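Local coordinates for putative transcriptional regulator protein (Vibrio parahaemolyticus, PDB 3ER6) that probably regulates transcription by sequence-specific DNA binding, this piece being its DJ-1/PfpI-like domain and not its AraC-type DNA-binding part, at residues G108-I118 with N162-H172; L126-M134 with I149-D160. The protein carries 1 engineered substitution. One frame throughout, in Å; residues are numbered along the deposited sequence. Where two conformers were deposited one is given.

In the fold
Both contacts belong to the DJ-1/PfpI-like domain. Of the segments in contact, strand 110-114 and the start of helix 117-124 come first, followed by residues 126-134, then, after helix 136-145, by residues 149-160 and finally 162-172. Interaction 1 closes the larger loop by pairing strand 110-114 in parallel with strand 163-166 inside the main sheet. Interaction 2 lies wholly within that loop and closes a shorter one round helix 136-145, as a small beta-alpha-beta unit of strands 131-132 and 150-151. The two meet at strand 157-160, which continues through a tight connection into strand 163-166 and pairs antiparallel with it, so the small two-stranded sheet is tied to the edge of the main one.

Interaction 1 (G108-I118 with N162-H172); sequences GSKIVAIDTGI and NVYLSSGPYSH
Lys-110 NZ is gripped by three groups: it donates to Tyr-164 OH at 3.0 Å and to Asn-162 OD1 at 3.2 Å, the second bond nearly in line with the amide C=O, and it forms a salt bridge to Glu-182, which also hydrogen-bonds Tyr-164 OH. A bend at the end of the lysine (chi4 -52°) turns NZ to the phenol while CB and CG lie near Tyr-164 CE2. Beyond this cluster the strands pair in parallel, the shortest rung being Tyr-164 N to Ile-111 O at 2.7 Å. Val-112 and Ile-114 share a face with Tyr-164; Ala-113 and Leu-165 occupy the other, where Ile-118 CG1 meets Leu-165 CD2 at 4.1 Å. At the strand ends Ile-114 CB sits over one face of the His-172 ring, a CH-pi contact. Ser-166 OG at ND1 (2.6 Å) helps fix the ring's rotation, and NE2 donates to Pro-169 O (2.7 Å) from above the carbonyl plane. Asp-115, at positive phi between strand and helix, hydrogen-bonds His-135 through OD1 and Ser-82 through OD2, and a water links OD2 to Pro-169 O. This turn is consistent with the nucleophile elbow of the DJ-1/PfpI fold, its aspartate held by polar partners on both carboxylate oxygens.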
# COMPACT_ATOMS: atom_id res chain seq x y z
N GLY A 108 -19.36 3.65 19.09
CA GLY A 108 -19.74 4.31 17.84
C GLY A 108 -18.62 4.65 16.85
O GLY A 108 -18.87 5.29 15.83
N SER A 109 -17.39 4.23 17.15
CA SER A 109 -16.28 4.39 16.18
C SER A 109 -16.65 3.70 14.87
O SER A 109 -17.26 2.63 14.90
CB SER A 109 -14.98 3.73 16.75
OG SER A 109 -14.49 4.52 17.82
N LYS A 110 -16.30 4.26 13.71
CA LYS A 110 -16.34 3.43 12.51
C LYS A 110 -15.20 2.41 12.57
O LYS A 110 -14.09 2.78 12.97
CB LYS A 110 -16.24 4.25 11.22
CG LYS A 110 -17.42 5.19 11.00
CD LYS A 110 -17.16 6.04 9.73
CE LYS A 110 -18.27 7.04 9.52
NZ LYS A 110 -19.56 6.31 9.55
N ILE A 111 -15.48 1.14 12.23
CA ILE A 111 -14.48 0.07 12.27
C ILE A 111 -14.24 -0.41 10.84
O ILE A 111 -15.14 -0.96 10.15
CB ILE A 111 -14.90 -1.15 13.15
CG1 ILE A 111 -15.49 -0.74 14.51
CG2 ILE A 111 -13.77 -2.20 13.30
CD1 ILE A 111 -14.47 0.06 15.46
N VAL A 112 -13.02 -0.23 10.36
CA VAL A 112 -12.71 -0.55 8.96
C VAL A 112 -11.71 -1.68 9.01
O VAL A 112 -10.62 -1.52 9.58
CB VAL A 112 -12.04 0.66 8.22
CG1 VAL A 112 -11.75 0.25 6.75
CG2 VAL A 112 -12.92 1.97 8.28
N ALA A 113 -12.06 -2.84 8.46
CA ALA A 113 -11.22 -4.02 8.56
C ALA A 113 -10.83 -4.39 7.14
O ALA A 113 -11.71 -4.50 6.28
CB ALA A 113 -11.98 -5.21 9.22
N ILE A 114 -9.51 -4.55 6.90
CA ILE A 114 -8.98 -4.79 5.56
C ILE A 114 -8.18 -6.09 5.55
O ILE A 114 -7.48 -6.38 6.54
CB ILE A 114 -8.11 -3.52 5.09
CG1 ILE A 114 -6.88 -3.30 5.97
CG2 ILE A 114 -8.97 -2.22 5.18
CD1 ILE A 114 -5.97 -2.14 5.46
N ASP A 115 -8.30 -6.88 4.45
CA ASP A 115 -7.54 -8.08 4.32
C ASP A 115 -7.94 -8.97 5.52
O ASP A 115 -9.11 -8.93 5.94
CB ASP A 115 -6.02 -7.79 4.30
CG ASP A 115 -5.16 -9.01 3.81
OD1 ASP A 115 -5.67 -10.06 3.37
OD2 ASP A 115 -3.93 -8.90 3.86
N THR A 116 -7.01 -9.75 6.05
CA THR A 116 -7.34 -10.66 7.19
C THR A 116 -7.72 -9.94 8.53
O THR A 116 -8.15 -10.57 9.48
CB THR A 116 -6.27 -11.74 7.42
OG1 THR A 116 -5.00 -11.15 7.67
CG2 THR A 116 -6.17 -12.65 6.19
N GLY A 117 -7.56 -8.63 8.60
CA GLY A 117 -8.22 -7.81 9.66
C GLY A 117 -9.70 -8.17 9.75
O GLY A 117 -10.34 -8.03 10.83
N ILE A 118 -10.27 -8.65 8.64
CA ILE A 118 -11.68 -9.11 8.68
C ILE A 118 -11.90 -10.27 9.70
O ILE A 118 -12.94 -10.32 10.38
CB ILE A 118 -12.27 -9.42 7.26
CG1 ILE A 118 -12.32 -8.13 6.44
CG2 ILE A 118 -13.72 -10.07 7.39
CD1 ILE A 118 -12.37 -8.34 4.96
N ASN A 162 -21.80 0.36 11.35
CA ASN A 162 -20.56 1.12 11.30
C ASN A 162 -19.32 0.31 11.07
O ASN A 162 -18.21 0.78 11.37
CB ASN A 162 -20.37 1.92 12.59
CG ASN A 162 -20.91 3.28 12.43
OD1 ASN A 162 -20.56 4.01 11.47
ND2 ASN A 162 -21.79 3.66 13.34
N VAL A 163 -19.51 -0.90 10.57
CA VAL A 163 -18.38 -1.80 10.31
C VAL A 163 -18.21 -1.88 8.79
O VAL A 163 -19.15 -2.21 8.05
CB VAL A 163 -18.61 -3.23 10.93
CG1 VAL A 163 -17.40 -4.14 10.65
CG2 VAL A 163 -18.92 -3.12 12.41
N TYR A 164 -17.01 -1.60 8.32
CA TYR A 164 -16.68 -1.59 6.89
C TYR A 164 -15.65 -2.66 6.62
O TYR A 164 -14.57 -2.65 7.22
CB TYR A 164 -16.05 -0.22 6.49
CG TYR A 164 -16.94 0.96 6.73
CD1 TYR A 164 -17.51 1.65 5.65
CD2 TYR A 164 -17.19 1.40 8.03
CE1 TYR A 164 -18.31 2.77 5.84
CE2 TYR A 164 -18.04 2.52 8.26
CZ TYR A 164 -18.60 3.17 7.15
OH TYR A 164 -19.42 4.23 7.36
N LEU A 165 -15.96 -3.58 5.72
CA LEU A 165 -15.09 -4.64 5.38
C LEU A 165 -14.58 -4.51 3.93
O LEU A 165 -15.37 -4.30 2.98
CB LEU A 165 -15.80 -6.02 5.47
CG LEU A 165 -16.56 -6.41 6.76
CD1 LEU A 165 -17.12 -7.85 6.59
CD2 LEU A 165 -15.65 -6.33 8.01
N SER A 166 -13.27 -4.66 3.75
CA SER A 166 -12.70 -4.60 2.41
C SER A 166 -11.63 -5.76 2.26
O SER A 166 -10.57 -5.71 2.88
CB SER A 166 -12.08 -3.22 2.13
OG SER A 166 -11.40 -3.26 0.86
N SER A 167 -11.96 -6.80 1.49
CA SER A 167 -11.09 -7.99 1.28
C SER A 167 -9.67 -7.64 0.84
O SER A 167 -8.70 -8.15 1.36
CB SER A 167 -11.68 -8.92 0.22
OG SER A 167 -12.86 -9.49 0.71
N GLY A 168 -9.56 -6.76 -0.15
CA GLY A 168 -8.29 -6.46 -0.75
C GLY A 168 -7.70 -7.71 -1.42
O GLY A 168 -8.43 -8.46 -2.11
N PRO A 169 -6.40 -7.98 -1.19
CA PRO A 169 -5.58 -7.43 -0.08
C PRO A 169 -5.07 -5.98 -0.26
O PRO A 169 -4.76 -5.33 0.78
CB PRO A 169 -4.40 -8.43 0.01
CG PRO A 169 -4.33 -9.02 -1.46
CD PRO A 169 -5.77 -9.16 -1.82
N TYR A 170 -4.94 -5.47 -1.49
CA TYR A 170 -4.32 -4.15 -1.68
C TYR A 170 -5.22 -3.04 -2.21
O TYR A 170 -4.85 -1.84 -2.16
CB TYR A 170 -3.03 -4.19 -2.55
CG TYR A 170 -2.05 -5.05 -1.82
CD1 TYR A 170 -1.46 -4.60 -0.65
CD2 TYR A 170 -1.83 -6.38 -2.22
CE1 TYR A 170 -0.57 -5.44 0.07
CE2 TYR A 170 -0.96 -7.23 -1.50
CZ TYR A 170 -0.35 -6.72 -0.35
OH TYR A 170 0.48 -7.50 0.40
N SER A 171 -6.37 -3.43 -2.75
CA SER A 171 -7.31 -2.47 -3.29
C SER A 171 -8.47 -2.25 -2.34
O SER A 171 -9.28 -3.16 -2.14
CB SER A 171 -7.84 -2.95 -4.65
OG SER A 171 -6.92 -2.63 -5.67
N HIS A 172 -8.54 -1.04 -1.76
CA HIS A 172 -9.57 -0.72 -0.77
C HIS A 172 -10.30 0.57 -1.12
O HIS A 172 -10.79 1.29 -0.23
CB HIS A 172 -8.90 -0.63 0.61
CG HIS A 172 -8.18 -1.89 0.96
ND1 HIS A 172 -8.85 -3.03 1.34
CD2 HIS A 172 -6.87 -2.22 0.92
CE1 HIS A 172 -7.98 -4.01 1.55
NE2 HIS A 172 -6.77 -3.54 1.30
O HOH W 1 -3.25 -6.22 2.86

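Interaction 2 (L126-M134 with I149-D160); sequences LLQQNKAVM and IMLMTEQKALID
The carboxylate of Asp-160 reaches across to the backbone of Gln-129, whose N-H meets OD2 at 2.9 Å on the syn lone pair, with an N-H...O angle of 160°. CG stands opposite the aspartate's own N (chi1 -180°), which carries the group out from edge strand 157-160; the Gln-129 side chain passes obliquely by it, amide and carboxylate planes 71° apart. A water held by Lys-131 N donates to the same OD2 at 2.6 Å, and a second water joins Leu-126 O and Gln-128 N to Asp-160 O. Strands 131-132 and 150-151 pair in parallel, Met-150 N on Asn-130 O and Ala-132 at the centre, whose N donates to Met-150 O at 2.9 Å and whose O accepts from Met-152 N at 2.8 Å. On one face Lys-131 and Met-150 lie alongside each other, pointing the same way, CE 4.1 Å from SD, while the doubly bent chain of Met-152 brings its SD up to Lys-131 CD. On the other face, with Leu-151, lies Ala-132, whose CB packs on Ile-149 CG2 at 3.6 Å, Phe-142 of helix 136-145 touching both. Leu-158 turns its two methyls to Lys-131 O and its CB to Val-133 CG1; the valine fits between this leucine and the turn 152-155, with CG1 near Gln-155 O. Leu-151 CD2 reaches on to Met-134 CB. Apolar packing thus fastens the small sheet to helix 136-145 and strand 157-160, while the N-H of Gln-129 and a water share OD2 of the buried Asp-160 and would probably help it keep its negative charge.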
# COMPACT_ATOMS: atom_id res chain seq x y z
N LEU A 126 -18.41 -8.11 15.80
CA LEU A 126 -18.87 -6.75 15.42
C LEU A 126 -19.94 -6.70 14.33
O LEU A 126 -20.65 -5.70 14.19
CB LEU A 126 -17.71 -5.86 14.96
CG LEU A 126 -16.49 -5.82 15.91
CD1 LEU A 126 -15.50 -4.70 15.41
CD2 LEU A 126 -16.89 -5.57 17.42
N LEU A 127 -20.02 -7.75 13.53
CA LEU A 127 -20.97 -7.81 12.44
C LEU A 127 -22.38 -8.10 12.97
O LEU A 127 -22.62 -9.17 13.51
CB LEU A 127 -20.50 -8.85 11.43
CG LEU A 127 -19.19 -8.41 10.71
CD1 LEU A 127 -18.57 -9.65 10.01
CD2 LEU A 127 -19.41 -7.23 9.70
N GLN A 128 -23.28 -7.12 12.85
CA GLN A 128 -24.65 -7.27 13.34
C GLN A 128 -25.44 -8.33 12.56
O GLN A 128 -26.27 -9.03 13.13
CB GLN A 128 -25.34 -5.92 13.31
CG GLN A 128 -26.86 -5.97 13.63
CD GLN A 128 -27.22 -6.34 15.10
OE1 GLN A 128 -27.72 -5.49 15.88
NE2 GLN A 128 -26.98 -7.58 15.46
N GLN A 129 -25.14 -8.47 11.27
CA GLN A 129 -25.90 -9.35 10.37
C GLN A 129 -25.19 -10.65 10.06
O GLN A 129 -25.68 -11.50 9.26
CB GLN A 129 -26.17 -8.62 9.07
CG GLN A 129 -27.09 -7.43 9.21
CD GLN A 129 -27.79 -7.12 7.88
OE1 GLN A 129 -27.71 -7.91 6.91
NE2 GLN A 129 -28.45 -5.97 7.80
N ASN A 130 -24.01 -10.83 10.64
CA ASN A 130 -23.26 -12.03 10.36
C ASN A 130 -23.08 -12.31 8.86
O ASN A 130 -23.14 -13.47 8.45
CB ASN A 130 -23.87 -13.27 11.05
CG ASN A 130 -23.35 -13.44 12.50
OD1 ASN A 130 -23.64 -14.45 13.16
ND2 ASN A 130 -22.62 -12.44 13.00
N LYS A 131 -22.78 -11.28 8.07
CA LYS A 131 -22.30 -11.51 6.70
C LYS A 131 -20.95 -10.84 6.45
O LYS A 131 -20.69 -9.76 6.96
CB LYS A 131 -23.32 -11.01 5.66
CG LYS A 131 -24.70 -11.61 5.87
CD LYS A 131 -25.74 -11.00 4.95
CE LYS A 131 -26.94 -11.97 4.83
NZ LYS A 131 -27.65 -11.83 3.51
N ALA A 132 -20.09 -11.45 5.64
CA ALA A 132 -18.76 -10.86 5.47
C ALA A 132 -18.29 -11.10 4.06
O ALA A 132 -18.98 -11.73 3.26
CB ALA A 132 -17.75 -11.50 6.44
N VAL A 133 -17.08 -10.64 3.81
CA VAL A 133 -16.40 -10.88 2.52
C VAL A 133 -14.98 -11.40 2.80
O VAL A 133 -14.37 -11.04 3.80
CB VAL A 133 -16.35 -9.56 1.69
CG1 VAL A 133 -17.78 -9.11 1.32
CG2 VAL A 133 -15.60 -8.42 2.47
N MET A 134 -14.42 -12.24 1.94
CA MET A 134 -13.00 -12.54 2.08
C MET A 134 -12.48 -12.86 0.70
O MET A 134 -13.29 -13.32 -0.15
CB MET A 134 -12.77 -13.71 3.06
CG MET A 134 -11.29 -14.12 3.28
SD MET A 134 -10.04 -12.80 3.67
CE MET A 134 -10.86 -12.01 4.99
N ILE A 149 -20.92 -17.28 9.66
CA ILE A 149 -20.89 -16.03 8.90
C ILE A 149 -21.00 -16.35 7.39
O ILE A 149 -20.20 -17.09 6.84
CB ILE A 149 -19.64 -15.19 9.20
CG1 ILE A 149 -19.57 -14.89 10.71
CG2 ILE A 149 -19.63 -13.89 8.32
CD1 ILE A 149 -18.29 -14.16 11.18
N MET A 150 -22.02 -15.82 6.74
CA MET A 150 -22.17 -16.04 5.32
C MET A 150 -21.20 -15.16 4.53
O MET A 150 -21.24 -13.95 4.67
CB MET A 150 -23.59 -15.70 4.90
CG MET A 150 -23.99 -16.06 3.43
SD MET A 150 -25.67 -15.43 3.06
CE MET A 150 -25.63 -15.47 1.27
N LEU A 151 -20.37 -15.76 3.69
CA LEU A 151 -19.51 -14.99 2.79
C LEU A 151 -20.28 -14.55 1.55
O LEU A 151 -20.92 -15.38 0.85
CB LEU A 151 -18.30 -15.82 2.36
CG LEU A 151 -17.17 -16.03 3.37
CD1 LEU A 151 -16.05 -16.87 2.69
CD2 LEU A 151 -16.59 -14.62 3.84
N MET A 152 -20.20 -13.26 1.24
CA MET A 152 -20.89 -12.71 0.11
C MET A 152 -19.90 -12.80 -1.03
O MET A 152 -19.02 -11.96 -1.19
CB MET A 152 -21.28 -11.29 0.41
CG MET A 152 -22.18 -11.21 1.64
SD MET A 152 -23.65 -12.31 1.59
CE MET A 152 -24.60 -11.34 0.47
N THR A 153 -20.02 -13.87 -1.80
CA THR A 153 -18.94 -14.27 -2.65
C THR A 153 -18.78 -13.41 -3.92
O THR A 153 -17.78 -13.53 -4.63
CB THR A 153 -19.08 -15.77 -3.01
OG1 THR A 153 -17.85 -16.23 -3.58
CG2 THR A 153 -20.19 -15.98 -3.99
N GLU A 154 -19.74 -12.55 -4.21
CA GLU A 154 -19.59 -11.67 -5.35
C GLU A 154 -19.35 -10.20 -4.96
O GLU A 154 -19.58 -9.32 -5.78
CB GLU A 154 -20.83 -11.76 -6.23
CG GLU A 154 -21.09 -13.15 -6.80
CD GLU A 154 -22.50 -13.24 -7.35
OE1 GLU A 154 -23.44 -12.84 -6.61
OE2 GLU A 154 -22.66 -13.66 -8.53
N GLN A 155 -18.93 -9.95 -3.72
CA GLN A 155 -18.57 -8.62 -3.30
C GLN A 155 -17.13 -8.57 -2.79
O GLN A 155 -16.64 -9.57 -2.25
CB GLN A 155 -19.45 -8.19 -2.15
CG GLN A 155 -20.82 -7.80 -2.53
CD GLN A 155 -21.71 -7.81 -1.32
OE1 GLN A 155 -22.69 -8.54 -1.30
NE2 GLN A 155 -21.32 -7.07 -0.28
N LYS A 156 -16.48 -7.42 -2.92
CA LYS A 156 -15.08 -7.29 -2.45
C LYS A 156 -15.11 -6.42 -1.21
O LYS A 156 -14.08 -6.19 -0.55
CB LYS A 156 -14.20 -6.56 -3.50
CG LYS A 156 -13.84 -7.35 -4.80
CD LYS A 156 -13.44 -6.33 -5.93
CE LYS A 156 -12.35 -6.80 -6.96
NZ LYS A 156 -12.49 -8.12 -7.65
N ALA A 157 -16.28 -5.85 -0.95
CA ALA A 157 -16.45 -4.99 0.20
C ALA A 157 -17.88 -5.13 0.74
O ALA A 157 -18.81 -5.51 0.00
CB ALA A 157 -16.13 -3.54 -0.15
N LEU A 158 -18.06 -4.76 1.99
CA LEU A 158 -19.42 -4.84 2.62
C LEU A 158 -19.49 -3.88 3.78
O LEU A 158 -18.51 -3.77 4.54
CB LEU A 158 -19.63 -6.26 3.17
CG LEU A 158 -20.87 -6.67 3.98
CD1 LEU A 158 -21.11 -8.17 3.75
CD2 LEU A 158 -20.74 -6.41 5.47
N ILE A 159 -20.63 -3.21 3.94
CA ILE A 159 -20.83 -2.32 5.06
C ILE A 159 -22.05 -2.78 5.90
O ILE A 159 -23.11 -3.06 5.37
CB ILE A 159 -21.00 -0.91 4.59
CG1 ILE A 159 -19.80 -0.51 3.70
CG2 ILE A 159 -21.25 0.04 5.80
CD1 ILE A 159 -19.95 0.89 3.05
N ASP A 160 -21.86 -2.88 7.21
CA ASP A 160 -22.89 -3.39 8.10
C ASP A 160 -22.86 -2.45 9.30
O ASP A 160 -22.00 -2.54 10.21
CB ASP A 160 -22.54 -4.82 8.52
CG ASP A 160 -23.58 -5.46 9.47
OD1 ASP A 160 -24.57 -4.82 9.84
OD2 ASP A 160 -23.37 -6.63 9.82
O HOH W 2 -22.34 -4.36 12.42
O HOH W 3 -22.80 -8.41 8.01
O HOH W 4 -16.31 -12.61 -0.37
O HOH W 5 -14.32 -10.57 -1.32